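PDB 5K5D: ParB domain protein nuclease from Sulfolobus solfataricus, which probably takes part in archaeal DNA segregation as a ParB-like partition protein and may act as a nuclease. Local coordinates for residues B[47-60]-B[76-88]. The protein carries 4 engineered substitutions. Numbering follows the deposited sequence.
Sequences QIFPLIADRNYVLI and EVKILKYDFDSQQ
Asp54, just past strand 51-53, ties down the loop 83-88 through a single oxygen: its OD2 accepts from Ser86 OG at 2.7 Å and from Ser86 N at 3.1 Å, the two donors arriving on the anti side from opposite faces of the carboxylate plane. With CG set between the backbone N and the carbonyl carbon (chi1 77°), OD1 accepts from Val58 N, just past the type I turn Asp54 to Tyr57, from above the carboxylate plane. Replacing Asp54 by an alanine is likely to leave Ser86 OG, Ser86 N and Val58 N without their acceptor and set the 83-88 loop free to shift. At the other end the Gln47 amide meets both N and O of Lys78: OE1 receives Lys78 N on a lone pair at 2.8 Å, while NE2 donates to Lys78 O, which also accepts from Leu51 N. Between these ends, Leu51, Ile52 and Ala53 pair in parallel with Ile79, Leu80 and Lys81, forming the centre of the mixed four-stranded sheet of this ParB-like N-terminal domain, the chain passing through strand 59-61 and helix 63-71 before strand 76-82. Ile52 CD1 packs on Leu80 CD1 (3.9 Å) on one face; on the other, Ile79 CD1 lies at the edge of the Tyr57 ring. Lys81 NZ donates to Tyr57 OH (3.1 Å), and Glu12 of the neighbouring strand binds both. Arg55 NH1 meets Asp83 OD1 in a salt bridge, from above the carboxylate plane.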
loop_
_atom_site.group_PDB
_atom_site.type_symbol
_atom_site.label_atom_id
_atom_site.label_comp_id
_atom_site.label_asym_id
_atom_site.label_seq_id
_atom_site.Cartn_x
_atom_site.Cartn_y
_atom_site.Cartn_z
ATOM N N GLN B 47 -26.557 8.427 -1.229
ATOM C CA GLN B 47 -25.565 7.791 -0.372
ATOM C C GLN B 47 -26.032 6.446 0.165
ATOM O O GLN B 47 -26.867 6.388 1.064
ATOM C CB GLN B 47 -25.214 8.705 0.798
ATOM C CG GLN B 47 -23.814 9.266 0.733
ATOM C CD GLN B 47 -23.348 9.804 2.069
ATOM O OE1 GLN B 47 -23.949 10.725 2.629
ATOM N NE2 GLN B 47 -22.272 9.225 2.592
ATOM N N ILE B 48 -25.480 5.370 -0.385
ATOM C CA ILE B 48 -25.754 4.030 0.119
ATOM C C ILE B 48 -24.921 3.779 1.374
ATOM O O ILE B 48 -25.425 3.279 2.380
ATOM C CB ILE B 48 -25.429 2.955 -0.934
ATOM C CG1 ILE B 48 -26.302 3.141 -2.176
ATOM C CG2 ILE B 48 -25.635 1.565 -0.353
ATOM C CD1 ILE B 48 -27.777 2.885 -1.936
ATOM N N PHE B 49 -23.644 4.143 1.305
ATOM C CA PHE B 49 -22.718 3.970 2.416
ATOM C C PHE B 49 -22.247 5.316 2.955
ATOM O O PHE B 49 -22.017 6.250 2.188
ATOM C CB PHE B 49 -21.510 3.149 1.969
ATOM C CG PHE B 49 -21.835 1.720 1.643
ATOM C CD1 PHE B 49 -22.599 0.955 2.509
ATOM C CD2 PHE B 49 -21.384 1.145 0.468
ATOM C CE1 PHE B 49 -22.900 -0.360 2.211
ATOM C CE2 PHE B 49 -21.683 -0.168 0.164
ATOM C CZ PHE B 49 -22.443 -0.922 1.037
ATOM N N PRO B 50 -22.105 5.420 4.285
ATOM C CA PRO B 50 -21.625 6.662 4.897
ATOM C C PRO B 50 -20.115 6.786 4.773
ATOM O O PRO B 50 -19.426 5.786 4.559
ATOM C CB PRO B 50 -22.018 6.497 6.362
ATOM C CG PRO B 50 -21.971 5.025 6.587
ATOM C CD PRO B 50 -22.422 4.393 5.294
ATOM N N LEU B 51 -19.611 8.008 4.900
ATOM C CA LEU B 51 -18.180 8.250 4.855
ATOM C C LEU B 51 -17.575 8.056 6.242
ATOM O O LEU B 51 -18.297 7.946 7.236
ATOM C CB LEU B 51 -17.892 9.657 4.332
ATOM C CG LEU B 51 -18.502 9.979 2.968
ATOM C CD1 LEU B 51 -17.969 11.305 2.462
ATOM C CD2 LEU B 51 -18.209 8.867 1.974
ATOM N N ILE B 52 -16.249 8.014 6.304
ATOM C CA ILE B 52 -15.552 7.716 7.547
ATOM C C ILE B 52 -14.811 8.941 8.068
ATOM O O ILE B 52 -13.900 9.452 7.419
ATOM C CB ILE B 52 -14.532 6.589 7.346
ATOM C CG1 ILE B 52 -15.210 5.350 6.753
ATOM C CG2 ILE B 52 -13.821 6.287 8.646
ATOM C CD1 ILE B 52 -16.373 4.839 7.561
ATOM N N ALA B 53 -15.196 9.405 9.249
ATOM C CA ALA B 53 -14.572 10.584 9.832
ATOM C C ALA B 53 -14.207 10.338 11.286
ATOM O O ALA B 53 -14.752 9.439 11.933
ATOM C CB ALA B 53 -15.493 11.782 9.716
ATOM N N ASP B 54 -13.281 11.138 11.801
ATOM C CA ASP B 54 -12.910 11.018 13.201
ATOM C C ASP B 54 -13.748 11.949 14.076
ATOM O O ASP B 54 -14.727 12.546 13.623
ATOM C CB ASP B 54 -11.410 11.270 13.404
ATOM C CG ASP B 54 -11.044 12.745 13.341
ATOM O OD1 ASP B 54 -11.951 13.604 13.228
ATOM O OD2 ASP B 54 -9.834 13.045 13.424
ATOM N N ARG B 55 -13.343 12.060 15.334
ATOM C CA ARG B 55 -14.053 12.850 16.327
ATOM C C ARG B 55 -14.231 14.307 15.904
ATOM O O ARG B 55 -15.293 14.890 16.098
ATOM C CB ARG B 55 -13.283 12.779 17.643
ATOM C CG ARG B 55 -14.064 13.210 18.851
ATOM C CD ARG B 55 -13.539 12.485 20.077
ATOM N NE ARG B 55 -12.131 12.767 20.335
ATOM C CZ ARG B 55 -11.294 11.908 20.906
ATOM N NH1 ARG B 55 -11.719 10.705 21.261
ATOM N NH2 ARG B 55 -10.031 12.248 21.116
ATOM N N ASN B 56 -13.188 14.891 15.327
ATOM C CA ASN B 56 -13.227 16.293 14.925
ATOM C C ASN B 56 -13.631 16.469 13.466
ATOM O O ASN B 56 -13.393 17.518 12.868
ATOM C CB ASN B 56 -11.864 16.952 15.146
ATOM C CG ASN B 56 -11.426 16.911 16.597
ATOM O OD1 ASN B 56 -12.235 17.103 17.506
ATOM N ND2 ASN B 56 -10.145 16.639 16.820
ATOM N N TYR B 57 -14.240 15.435 12.900
ATOM C CA TYR B 57 -14.805 15.522 11.558
ATOM C C TYR B 57 -13.724 15.658 10.493
ATOM O O TYR B 57 -13.942 16.245 9.434
ATOM C CB TYR B 57 -15.832 16.657 11.484
ATOM C CG TYR B 57 -16.967 16.459 12.464
ATOM C CD1 TYR B 57 -16.937 17.049 13.722
ATOM C CD2 TYR B 57 -18.051 15.651 12.145
ATOM C CE1 TYR B 57 -17.963 16.854 14.626
ATOM C CE2 TYR B 57 -19.080 15.450 13.041
ATOM C CZ TYR B 57 -19.031 16.051 14.280
ATOM O OH TYR B 57 -20.056 15.847 15.174
ATOM N N VAL B 58 -12.552 15.110 10.793
ATOM C CA VAL B 58 -11.506 14.953 9.799
ATOM C C VAL B 58 -11.834 13.723 8.959
ATOM O O VAL B 58 -11.981 12.617 9.488
ATOM C CB VAL B 58 -10.115 14.780 10.453
ATOM C CG1 VAL B 58 -9.069 14.431 9.407
ATOM C CG2 VAL B 58 -9.720 16.034 11.208
ATOM N N LEU B 59 -11.968 13.930 7.654
ATOM C CA LEU B 59 -12.277 12.858 6.721
ATOM C C LEU B 59 -11.141 11.839 6.704
ATOM O O LEU B 59 -9.975 12.190 6.514
ATOM C CB LEU B 59 -12.472 13.434 5.319
ATOM C CG LEU B 59 -13.615 12.900 4.452
ATOM C CD1 LEU B 59 -13.140 12.695 3.021
ATOM C CD2 LEU B 59 -14.187 11.615 5.018
ATOM N N ILE B 60 -11.481 10.573 6.904
ATOM C CA ILE B 60 -10.479 9.518 6.898
ATOM C C ILE B 60 -10.556 8.753 5.593
ATOM O O ILE B 60 -9.549 8.534 4.922
ATOM C CB ILE B 60 -10.682 8.547 8.077
ATOM C CG1 ILE B 60 -10.376 9.255 9.395
ATOM C CG2 ILE B 60 -9.806 7.312 7.917
ATOM C CD1 ILE B 60 -10.584 8.379 10.608
ATOM N N GLU B 76 -25.618 17.763 2.613
ATOM C CA GLU B 76 -25.263 17.079 3.849
ATOM C C GLU B 76 -24.948 15.613 3.595
ATOM O O GLU B 76 -25.519 14.983 2.704
ATOM C CB GLU B 76 -26.364 17.232 4.905
ATOM C CG GLU B 76 -27.682 16.555 4.579
ATOM C CD GLU B 76 -28.735 16.793 5.652
ATOM O OE1 GLU B 76 -28.714 17.873 6.284
ATOM O OE2 GLU B 76 -29.577 15.896 5.871
ATOM N N VAL B 77 -24.028 15.075 4.380
ATOM C CA VAL B 77 -23.541 13.727 4.140
ATOM C C VAL B 77 -23.577 12.864 5.399
ATOM O O VAL B 77 -23.201 13.306 6.486
ATOM C CB VAL B 77 -22.119 13.749 3.515
ATOM C CG1 VAL B 77 -21.244 14.779 4.206
ATOM C CG2 VAL B 77 -21.484 12.367 3.553
ATOM N N LYS B 78 -24.056 11.637 5.236
ATOM C CA LYS B 78 -24.072 10.657 6.309
ATOM C C LYS B 78 -22.644 10.193 6.565
ATOM O O LYS B 78 -21.910 9.883 5.627
ATOM C CB LYS B 78 -24.948 9.465 5.912
ATOM C CG LYS B 78 -26.378 9.840 5.536
ATOM C CD LYS B 78 -26.922 8.997 4.374
ATOM C CE LYS B 78 -27.133 7.539 4.753
ATOM N NZ LYS B 78 -25.850 6.800 4.935
ATOM N N ILE B 79 -22.244 10.156 7.831
ATOM C CA ILE B 79 -20.901 9.711 8.178
ATOM C C ILE B 79 -20.876 8.747 9.363
ATOM O O ILE B 79 -21.858 8.601 10.100
ATOM C CB ILE B 79 -19.961 10.899 8.492
ATOM C CG1 ILE B 79 -20.389 11.607 9.781
ATOM C CG2 ILE B 79 -19.913 11.870 7.326
ATOM C CD1 ILE B 79 -19.425 12.698 10.232
ATOM N N LEU B 80 -19.741 8.075 9.523
ATOM C CA LEU B 80 -19.454 7.343 10.743
ATOM C C LEU B 80 -18.374 8.111 11.499
ATOM O O LEU B 80 -17.200 8.091 11.116
ATOM C CB LEU B 80 -18.988 5.919 10.435
ATOM C CG LEU B 80 -19.970 5.031 9.669
ATOM C CD1 LEU B 80 -19.445 3.603 9.567
ATOM C CD2 LEU B 80 -21.336 5.047 10.328
ATOM N N LYS B 81 -18.782 8.811 12.554
ATOM C CA LYS B 81 -17.843 9.541 13.392
ATOM C C LYS B 81 -17.263 8.612 14.451
ATOM O O LYS B 81 -17.961 8.180 15.372
ATOM C CB LYS B 81 -18.516 10.743 14.056
ATOM C CG LYS B 81 -17.537 11.687 14.733
ATOM C CD LYS B 81 -18.239 12.871 15.380
ATOM C CE LYS B 81 -19.007 12.448 16.619
ATOM N NZ LYS B 81 -19.678 13.612 17.263
ATOM N N TYR B 82 -15.982 8.299 14.301
ATOM C CA TYR B 82 -15.280 7.448 15.244
ATOM C C TYR B 82 -14.764 8.272 16.411
ATOM O O TYR B 82 -14.433 9.447 16.256
ATOM C CB TYR B 82 -14.125 6.733 14.551
ATOM C CG TYR B 82 -14.574 5.576 13.709
ATOM C CD1 TYR B 82 -15.226 5.782 12.499
ATOM C CD2 TYR B 82 -14.353 4.271 14.122
ATOM C CE1 TYR B 82 -15.646 4.714 11.724
ATOM C CE2 TYR B 82 -14.771 3.199 13.354
ATOM C CZ TYR B 82 -15.417 3.427 12.160
ATOM O OH TYR B 82 -15.831 2.362 11.403
ATOM N N ASP B 83 -14.691 7.645 17.580
ATOM C CA ASP B 83 -14.337 8.355 18.795
ATOM C C ASP B 83 -12.836 8.363 19.051
ATOM O O ASP B 83 -12.364 7.874 20.072
ATOM C CB ASP B 83 -15.067 7.757 19.992
ATOM C CG ASP B 83 -14.814 8.530 21.264
ATOM O OD1 ASP B 83 -14.713 9.771 21.183
ATOM O OD2 ASP B 83 -14.705 7.899 22.336
ATOM N N PHE B 84 -12.087 8.922 18.116
ATOM C CA PHE B 84 -10.653 9.068 18.300
ATOM C C PHE B 84 -10.146 10.243 17.481
ATOM O O PHE B 84 -10.777 10.647 16.506
ATOM C CB PHE B 84 -9.915 7.784 17.917
ATOM C CG PHE B 84 -9.769 7.585 16.435
ATOM C CD1 PHE B 84 -10.754 6.935 15.708
ATOM C CD2 PHE B 84 -8.642 8.038 15.771
ATOM C CE1 PHE B 84 -10.621 6.745 14.349
ATOM C CE2 PHE B 84 -8.502 7.851 14.411
ATOM C CZ PHE B 84 -9.495 7.203 13.700
ATOM N N ASP B 85 -9.018 10.799 17.900
ATOM C CA ASP B 85 -8.415 11.927 17.213
ATOM C C ASP B 85 -7.367 11.399 16.245
ATOM O O ASP B 85 -6.319 10.906 16.660
ATOM C CB ASP B 85 -7.779 12.877 18.231
ATOM C CG ASP B 85 -7.376 14.199 17.624
ATOM O OD1 ASP B 85 -6.978 14.220 16.441
ATOM O OD2 ASP B 85 -7.461 15.224 18.335
ATOM N N SER B 86 -7.663 11.493 14.952
ATOM C CA SER B 86 -6.776 10.969 13.919
ATOM C C SER B 86 -5.424 11.670 13.928
ATOM O O SER B 86 -4.432 11.120 13.451
ATOM C CB SER B 86 -7.413 11.117 12.538
ATOM O OG SER B 86 -7.483 12.480 12.159
ATOM N N GLN B 87 -5.391 12.886 14.466
ATOM C CA GLN B 87 -4.153 13.661 14.520
ATOM C C GLN B 87 -3.246 13.197 15.653
ATOM O O GLN B 87 -2.080 13.579 15.719
ATOM C CB GLN B 87 -4.445 15.158 14.651
ATOM C CG GLN B 87 -5.148 15.761 13.443
ATOM C CD GLN B 87 -4.321 15.667 12.170
ATOM O OE1 GLN B 87 -4.761 15.093 11.170
ATOM N NE2 GLN B 87 -3.118 16.238 12.199
ATOM N N GLN B 88 -3.788 12.370 16.541
ATOM C CA GLN B 88 -3.009 11.818 17.641
ATOM C C GLN B 88 -2.891 10.302 17.533
ATOM O O GLN B 88 -1.826 9.736 17.779
ATOM C CB GLN B 88 -3.613 12.217 18.987
ATOM C CG GLN B 88 -3.546 13.711 19.270
ATOM C CD GLN B 88 -3.926 14.049 20.696
ATOM O OE1 GLN B 88 -3.114 13.921 21.614
ATOM N NE2 GLN B 88 -5.167 14.480 20.893
HETATM O O HOH W 1 -9.476 15.559 20.166
#